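Local coordinates for protein molinate hydrolase (Gulosibacter molinativorax, PDB 4UB9) that hydrolyses the thiocarbamate herbicide molinate, as a zinc-binding enzyme of the amidohydrolase family, at residues L115-G120 with D378-E383; T140-W145 with K428-F433; A334-M339 with P345-S350. All coordinates share one frame; numbering follows the deposited sequence.

Interaction 1 of 3, residues L115-G120 with D378-E383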
# COMPACT_ATOMS: atom_id res chain seq x y z
N LEU A 115 -11.34 5.61 17.86
CA LEU A 115 -10.56 6.15 18.99
C LEU A 115 -10.56 7.68 19.00
O LEU A 115 -10.47 8.30 20.07
CB LEU A 115 -9.14 5.61 18.99
CG LEU A 115 -9.09 4.10 19.34
CD1 LEU A 115 -7.70 3.51 19.13
CD2 LEU A 115 -9.52 3.86 20.76
N ALA A 116 -10.61 8.29 17.82
CA ALA A 116 -10.61 9.74 17.77
C ALA A 116 -11.97 10.25 18.21
O ALA A 116 -12.09 11.26 18.92
CB ALA A 116 -10.28 10.23 16.39
N ARG A 117 -13.00 9.55 17.79
CA ARG A 117 -14.33 10.03 18.08
C ARG A 117 -14.59 10.04 19.56
O ARG A 117 -15.28 10.90 20.07
CB ARG A 117 -15.39 9.18 17.37
CG ARG A 117 -16.80 9.78 17.38
CD ARG A 117 -17.81 8.81 16.76
NE ARG A 117 -17.56 8.51 15.36
CZ ARG A 117 -17.91 9.30 14.35
NH1 ARG A 117 -18.53 10.45 14.58
NH2 ARG A 117 -17.63 8.95 13.09
N PHE A 118 -14.07 9.05 20.27
CA PHE A 118 -14.40 8.92 21.70
C PHE A 118 -13.33 9.32 22.69
O PHE A 118 -13.52 9.16 23.87
CB PHE A 118 -14.91 7.52 21.98
CG PHE A 118 -16.13 7.21 21.17
CD1 PHE A 118 -17.30 7.93 21.38
CD2 PHE A 118 -16.09 6.31 20.13
CE1 PHE A 118 -18.42 7.71 20.60
CE2 PHE A 118 -17.21 6.09 19.34
CZ PHE A 118 -18.38 6.80 19.58
N GLU A 119 -12.23 9.89 22.20
CA GLU A 119 -11.15 10.36 23.08
C GLU A 119 -11.74 11.35 24.08
O GLU A 119 -12.48 12.22 23.70
CB GLU A 119 -9.99 11.05 22.34
CG GLU A 119 -8.77 11.23 23.25
CD GLU A 119 -7.45 11.53 22.55
OE1 GLU A 119 -7.47 12.07 21.43
OE2 GLU A 119 -6.38 11.22 23.13
N GLY A 120 -11.42 11.18 25.36
CA GLY A 120 -12.02 11.96 26.43
C GLY A 120 -13.08 11.16 27.20
O GLY A 120 -13.42 11.51 28.32
N ASP A 378 -18.50 -0.32 16.43
CA ASP A 378 -19.01 0.97 15.99
C ASP A 378 -20.08 0.78 14.92
O ASP A 378 -19.87 0.04 13.95
CB ASP A 378 -17.87 1.84 15.43
CG ASP A 378 -18.28 3.28 15.24
OD1 ASP A 378 -18.84 3.60 14.17
OD2 ASP A 378 -18.00 4.11 16.13
N PRO A 379 -21.20 1.50 15.04
CA PRO A 379 -22.30 1.35 14.05
C PRO A 379 -21.94 1.70 12.64
O PRO A 379 -22.44 1.08 11.72
CB PRO A 379 -23.36 2.28 14.55
CG PRO A 379 -22.70 3.18 15.55
CD PRO A 379 -21.56 2.40 16.13
N ASP A 380 -21.01 2.61 12.44
CA ASP A 380 -20.54 2.86 11.06
C ASP A 380 -19.88 1.64 10.45
O ASP A 380 -19.99 1.39 9.24
CB ASP A 380 -19.56 4.04 10.95
CG ASP A 380 -20.24 5.37 10.94
OD1 ASP A 380 -21.41 5.48 10.52
OD2 ASP A 380 -19.58 6.35 11.33
N ILE A 381 -19.19 0.87 11.28
CA ILE A 381 -18.52 -0.37 10.81
C ILE A 381 -19.52 -1.51 10.62
O ILE A 381 -19.43 -2.28 9.67
CB ILE A 381 -17.42 -0.81 11.79
CG1 ILE A 381 -16.27 0.20 11.79
CG2 ILE A 381 -16.89 -2.21 11.48
CD1 ILE A 381 -15.34 0.03 10.61
N LEU A 382 -20.45 -1.63 11.54
CA LEU A 382 -21.56 -2.60 11.37
C LEU A 382 -22.35 -2.33 10.10
O LEU A 382 -22.71 -3.23 9.34
CB LEU A 382 -22.52 -2.55 12.54
CG LEU A 382 -21.96 -3.07 13.86
CD1 LEU A 382 -23.00 -2.90 14.97
CD2 LEU A 382 -21.51 -4.52 13.76
N GLU A 383 -22.60 -1.05 9.88
CA GLU A 383 -23.38 -0.58 8.75
C GLU A 383 -22.75 -1.03 7.40
O GLU A 383 -23.44 -1.15 6.43
CB GLU A 383 -23.49 0.95 8.83
CG GLU A 383 -24.50 1.56 7.88
CD GLU A 383 -25.95 1.14 8.23
OE1 GLU A 383 -26.28 0.99 9.43
OE2 GLU A 383 -26.72 0.90 7.28
O HOH W 1 -16.48 6.14 14.96
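Arg117 and Asp380 cross at about a right angle, and the planes of their guanidinium and carboxylate groups stand 72° apart. Asp380 OD2 lies 3.7 Å from Arg117 NH2 but well out of the guanidinium plane, which makes this a long salt bridge of charges alone with no N-H directed at the oxygen. Better aligned is the water at the guanidinium edge, in its plane. It accepts from Arg117 NE at 2.6 Å and donates to Asp378 OD2 at 2.8 Å, joining two charged groups whose nearest atoms, Arg117 NE and Asp378 OD2, are 4.5 Å apart. Asp378 OD2 also approaches the rim of the Phe118 ring, near its plane and 3.9 Å from Phe118 CE2, with the carboxylate tilted 48° to the ring. Arg117 CG rests on one ring face of Phe118. The Arg117 chain leaves with CG anti to the backbone N (chi1 -168°) and bends at chi3, which carries the guanidinium toward the aspartates.

Asp378 also caps the start of helix 379-383, its OD1 accepting from Asp380 N at 2.9 Å. Arg490 adds salt bridges to Asp378 and Asp380, Tyr488 bonds Asp380 OD1, and in the second subunit Glu119 pairs with Arg117 NH1 and Arg203 with Asp380 OD1. The contact thus joins helix 111-118 to helix 379-383 at a subunit interface. Arg117 is linked to Asp378 through water and to Asp380 by charge alone, and the carboxylates probably ease the closeness of Arg117 and Arg490.

Interaction 2 of 3, residues T140-W145 with K428-F433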
# COMPACT_ATOMS: atom_id res chain seq x y z
N THR A 140 -21.20 -10.78 34.72
CA THR A 140 -19.73 -10.66 34.91
C THR A 140 -18.98 -10.83 33.60
O THR A 140 -19.20 -11.81 32.87
CB THR A 140 -19.19 -11.69 35.91
OG1 THR A 140 -19.88 -11.53 37.16
CG2 THR A 140 -17.70 -11.50 36.15
N VAL A 141 -18.12 -9.85 33.29
CA VAL A 141 -17.26 -9.94 32.14
C VAL A 141 -15.79 -9.92 32.51
O VAL A 141 -15.35 -9.17 33.39
CB VAL A 141 -17.52 -8.83 31.08
CG1 VAL A 141 -18.89 -8.99 30.46
CG2 VAL A 141 -17.34 -7.45 31.66
N PHE A 142 -15.03 -10.71 31.78
CA PHE A 142 -13.57 -10.75 31.91
C PHE A 142 -12.97 -10.18 30.68
O PHE A 142 -13.03 -10.76 29.58
CB PHE A 142 -13.12 -12.18 32.13
CG PHE A 142 -13.52 -12.71 33.45
CD1 PHE A 142 -12.74 -12.49 34.57
CD2 PHE A 142 -14.71 -13.39 33.60
CE1 PHE A 142 -13.12 -12.97 35.83
CE2 PHE A 142 -15.09 -13.86 34.84
CZ PHE A 142 -14.29 -13.66 35.96
N ASP A 143 -12.41 -8.99 30.86
CA ASP A 143 -11.79 -8.23 29.78
C ASP A 143 -10.28 -8.50 29.70
O ASP A 143 -9.52 -8.20 30.60
CB ASP A 143 -12.04 -6.74 29.93
CG ASP A 143 -11.44 -5.91 28.79
OD1 ASP A 143 -10.24 -6.11 28.44
OD2 ASP A 143 -12.15 -5.02 28.26
N THR A 144 -9.90 -9.01 28.57
CA THR A 144 -8.62 -9.68 28.35
C THR A 144 -7.59 -8.80 27.60
O THR A 144 -6.42 -9.13 27.46
CB THR A 144 -9.01 -10.96 27.59
OG1 THR A 144 -9.12 -12.05 28.52
CG2 THR A 144 -8.17 -11.27 26.53
N TRP A 145 -8.07 -7.66 27.13
CA TRP A 145 -7.25 -6.67 26.44
C TRP A 145 -8.00 -5.36 26.32
O TRP A 145 -9.06 -5.26 25.70
CB TRP A 145 -6.81 -7.10 25.04
CG TRP A 145 -5.91 -6.04 24.36
CD1 TRP A 145 -4.59 -5.84 24.59
CD2 TRP A 145 -6.29 -5.06 23.42
NE1 TRP A 145 -4.12 -4.81 23.84
CE2 TRP A 145 -5.15 -4.32 23.09
CE3 TRP A 145 -7.49 -4.75 22.80
CZ2 TRP A 145 -5.16 -3.29 22.17
CZ3 TRP A 145 -7.52 -3.73 21.89
CH2 TRP A 145 -6.36 -3.00 21.59
N LYS A 428 -14.51 -20.45 37.67
CA LYS A 428 -13.50 -21.33 38.25
C LYS A 428 -12.10 -21.02 37.72
O LYS A 428 -11.17 -20.83 38.48
CB LYS A 428 -13.81 -22.80 37.96
CG LYS A 428 -15.06 -23.34 38.65
CD LYS A 428 -14.87 -24.81 39.02
CE LYS A 428 -16.10 -25.41 39.66
NZ LYS A 428 -16.99 -25.83 38.57
N ALA A 429 -11.99 -20.91 36.40
CA ALA A 429 -10.73 -20.59 35.77
C ALA A 429 -10.10 -19.33 36.35
O ALA A 429 -8.87 -19.27 36.56
CB ALA A 429 -10.89 -20.42 34.27
N TYR A 430 -10.93 -18.34 36.59
CA TYR A 430 -10.49 -17.04 37.08
C TYR A 430 -10.46 -16.96 38.62
O TYR A 430 -10.18 -15.92 39.22
CB TYR A 430 -11.35 -15.94 36.49
CG TYR A 430 -11.10 -15.55 35.03
CD1 TYR A 430 -10.03 -14.72 34.69
CD2 TYR A 430 -11.95 -15.94 34.01
CE1 TYR A 430 -9.80 -14.36 33.37
CE2 TYR A 430 -11.72 -15.58 32.68
CZ TYR A 430 -10.66 -14.77 32.37
OH TYR A 430 -10.44 -14.38 31.08
N ARG A 431 -10.77 -18.09 39.25
CA ARG A 431 -10.73 -18.23 40.74
C ARG A 431 -11.70 -17.27 41.42
O ARG A 431 -11.38 -16.60 42.37
CB ARG A 431 -9.27 -18.12 41.25
CG ARG A 431 -8.37 -19.15 40.55
CD ARG A 431 -7.10 -19.56 41.29
NE ARG A 431 -6.23 -18.40 41.53
CZ ARG A 431 -5.04 -18.15 40.96
NH1 ARG A 431 -4.48 -18.98 40.07
NH2 ARG A 431 -4.41 -17.03 41.28
N LYS A 432 -12.90 -17.20 40.84
CA LYS A 432 -13.98 -16.37 41.36
C LYS A 432 -15.19 -17.21 41.68
O LYS A 432 -16.24 -16.66 42.01
CB LYS A 432 -14.43 -15.34 40.35
CG LYS A 432 -13.37 -14.32 39.94
CD LYS A 432 -13.13 -13.34 41.05
CE LYS A 432 -12.08 -12.38 40.59
NZ LYS A 432 -11.87 -11.39 41.67
N PHE A 433 -15.05 -18.51 41.66
CA PHE A 433 -16.20 -19.41 41.87
C PHE A 433 -16.76 -19.39 43.29
O PHE A 433 -17.90 -19.74 43.52
CB PHE A 433 -15.88 -20.84 41.46
CG PHE A 433 -17.09 -21.71 41.29
CD1 PHE A 433 -18.11 -21.35 40.42
CD2 PHE A 433 -17.23 -22.90 42.04
CE1 PHE A 433 -19.24 -22.16 40.29
CE2 PHE A 433 -18.34 -23.72 41.89
CZ PHE A 433 -19.36 -23.34 41.04
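Tyr430, just beyond helix 424-429, lays its ring on that of Phe142 from strand 138-143 in an offset stack, with centroids 3.8 Å apart and planes inclined by only 6°. The two side chains run past each other in opposite directions, so the root of each ring faces the far part of the other. Tyr430 CG sits 3.4 Å from Phe142 CE1, while at the other end Tyr430 OH lies 3.6 Å from Phe142 CB. Both side chains have CG anti to the carbonyl carbon (chi1 -69° in Phe142, -76° in Tyr430), matching torsions that accompany this oppositely running, face-to-face placement. The phenol oxygen of Tyr430 passes 3.7 Å from Thr144 OG1, but its hydrogen bond is with the carbonyl oxygen of Gly96.

Arg431 follows with positive phi in a Schellman motif that ends the helix, Arg431 N bonding back to Lys428 O at 2.9 Å, and the chain turns there. Next, Lys432 brings its aliphatic part to the rim of the Phe142 ring, Lys432 CG lying 4.1 Å from Phe142 CZ, near the ring plane. A bend at chi2 follows, and the lysine makes a cation-pi contact with Phe169.

Leu280 of strand 279-282 and the loop residue Phe238 also touch Tyr430, a setting consistent with the interior of the TIM-type barrel of this family. The Thr144 side chain is about 7 Å from the bound zinc ion. The chemistry is therefore mainly aromatic and apolar, while the one buried phenol hydroxyl is satisfied by a backbone carbonyl.

Interaction 3 of 3, residues A334-M339 with P345-S350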
# COMPACT_ATOMS: atom_id res chain seq x y z
N ALA A 334 -23.19 -21.61 9.75
CA ALA A 334 -23.64 -20.59 8.80
C ALA A 334 -22.64 -19.44 8.66
O ALA A 334 -22.28 -19.03 7.56
CB ALA A 334 -24.98 -20.04 9.22
N GLN A 335 -22.16 -18.95 9.80
CA GLN A 335 -21.15 -17.87 9.81
C GLN A 335 -19.89 -18.31 9.07
O GLN A 335 -19.37 -17.60 8.21
CB GLN A 335 -20.85 -17.43 11.25
CG GLN A 335 -19.67 -16.50 11.38
CD GLN A 335 -19.85 -15.15 10.69
OE1 GLN A 335 -20.97 -14.58 10.58
NE2 GLN A 335 -18.74 -14.59 10.25
N GLN A 336 -19.44 -19.50 9.36
CA GLN A 336 -18.22 -20.02 8.73
C GLN A 336 -18.42 -20.23 7.27
O GLN A 336 -17.50 -20.09 6.46
CB GLN A 336 -17.76 -21.36 9.37
CG GLN A 336 -16.39 -21.85 8.86
CD GLN A 336 -15.21 -20.85 9.10
OE1 GLN A 336 -14.34 -20.65 8.24
NE2 GLN A 336 -15.17 -20.26 10.27
N ALA A 337 -19.61 -20.71 6.92
CA ALA A 337 -19.92 -20.91 5.49
C ALA A 337 -19.92 -19.56 4.76
O ALA A 337 -19.51 -19.47 3.60
CB ALA A 337 -21.26 -21.59 5.33
N TRP A 338 -20.43 -18.52 5.42
CA TRP A 338 -20.38 -17.22 4.83
C TRP A 338 -18.91 -16.79 4.59
O TRP A 338 -18.52 -16.36 3.50
CB TRP A 338 -21.14 -16.22 5.69
CG TRP A 338 -20.89 -14.85 5.13
CD1 TRP A 338 -21.47 -14.31 4.04
CD2 TRP A 338 -19.91 -13.92 5.59
NE1 TRP A 338 -20.93 -13.09 3.79
CE2 TRP A 338 -19.97 -12.82 4.72
CE3 TRP A 338 -19.00 -13.90 6.64
CZ2 TRP A 338 -19.15 -11.70 4.87
CZ3 TRP A 338 -18.19 -12.80 6.80
CH2 TRP A 338 -18.26 -11.71 5.91
N MET A 339 -18.10 -16.93 5.63
CA MET A 339 -16.70 -16.57 5.60
C MET A 339 -16.00 -17.27 4.50
O MET A 339 -15.26 -16.65 3.71
CB MET A 339 -15.99 -16.93 6.89
CG MET A 339 -16.14 -15.93 7.98
SD MET A 339 -15.44 -16.59 9.50
CE MET A 339 -15.23 -15.10 10.45
N PRO A 345 -10.51 -13.02 5.12
CA PRO A 345 -9.17 -13.23 5.68
C PRO A 345 -9.13 -13.92 7.07
O PRO A 345 -8.15 -14.55 7.41
CB PRO A 345 -8.57 -11.81 5.75
CG PRO A 345 -9.72 -10.89 5.61
CD PRO A 345 -10.77 -11.61 4.82
N PHE A 346 -10.20 -13.80 7.83
CA PHE A 346 -10.33 -14.47 9.12
C PHE A 346 -11.07 -15.80 9.08
O PHE A 346 -11.49 -16.32 10.10
CB PHE A 346 -11.02 -13.55 10.11
CG PHE A 346 -10.15 -12.45 10.63
CD1 PHE A 346 -8.91 -12.14 10.05
CD2 PHE A 346 -10.61 -11.67 11.69
CE1 PHE A 346 -8.14 -11.09 10.54
CE2 PHE A 346 -9.85 -10.62 12.17
CZ PHE A 346 -8.61 -10.33 11.59
N ALA A 347 -11.19 -16.38 7.91
CA ALA A 347 -11.84 -17.69 7.79
C ALA A 347 -11.08 -18.78 8.53
O ALA A 347 -11.67 -19.72 9.07
CB ALA A 347 -11.96 -18.08 6.33
N ASP A 348 -9.76 -18.63 8.55
CA ASP A 348 -8.84 -19.49 9.29
C ASP A 348 -8.87 -19.38 10.82
O ASP A 348 -8.25 -20.18 11.50
CB ASP A 348 -7.40 -19.20 8.87
CG ASP A 348 -6.98 -20.00 7.68
OD1 ASP A 348 -7.78 -20.84 7.20
OD2 ASP A 348 -5.84 -19.78 7.21
N PHE A 349 -9.53 -18.35 11.32
CA PHE A 349 -9.58 -18.06 12.75
C PHE A 349 -10.23 -19.24 13.46
O PHE A 349 -9.62 -19.83 14.35
CB PHE A 349 -10.35 -16.77 12.93
CG PHE A 349 -10.22 -16.11 14.27
CD1 PHE A 349 -10.71 -16.70 15.43
CD2 PHE A 349 -9.72 -14.79 14.35
CE1 PHE A 349 -10.65 -16.04 16.66
CE2 PHE A 349 -9.65 -14.12 15.57
CZ PHE A 349 -10.11 -14.74 16.74
N SER A 350 -11.41 -19.65 13.01
CA SER A 350 -12.17 -20.77 13.62
C SER A 350 -12.61 -21.87 12.68
O SER A 350 -13.19 -22.87 13.11
CB SER A 350 -13.42 -20.23 14.25
OG SER A 350 -13.10 -19.14 15.10
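The flat carboxamide of Gln336 stands with one end against the carbonyl of Ala347, the atom modelled as Gln336 OE1 being 2.9 Å from Ala347 O, and the group also lies near Ser350. The amide is probably turned over in the model, and with it turned back the approach to Ala347 O may be a hydrogen bond. CG anti to the backbone N (chi1 -173°) and a bend at chi2 bring the amide to this carbonyl. The other flat group, the Phe346 ring, turns from helix 333-341 and packs on Met107, while Phe346 O lies 3.9 Å from Met339 CE.

The Met339 chain is extended beyond CG and reaches residues 346-347. Met339 SD is 4.1 Å from Ala347 CA, and Met339 CB is 4.2 Å from Ala347 CB. With an alanine in place of Gln336, Ala347 O would probably lose its amide neighbour, and a gap would be likely to open beside Ser350.

Ser350 OG bonds to Gln329 O, and the Ser350 side chain is about 7 Å from that of the zinc ligand His302. Helix 333-341 is thus folded back on the short, weakly helical stretch 347-350 and the residue before it through a buried contact in which methionine and alanine supply apolar packing and a single amide meets the polar backbone.

How the interactions relate
From the N terminus, the chain first lays down 115-120 and then 140-145, both of which wait for partners more than 250 residues further on. Interaction 3 is the first to close, a local turn that brings 345-350 back onto 334-339 after five residues. Segment 378-383 then closes interaction 1, and 428-433 closes interaction 2. These two long loops cross, because their segments alternate, and both enclose interaction 3. Interaction 1 joins two helices at a subunit interface, interaction 2 ties a strand to the end of helix 424-429 near the chain centre, and interaction 3 packs helix 333-341 against 345-350. Their centres are 24 to 27 Å apart and none touches another.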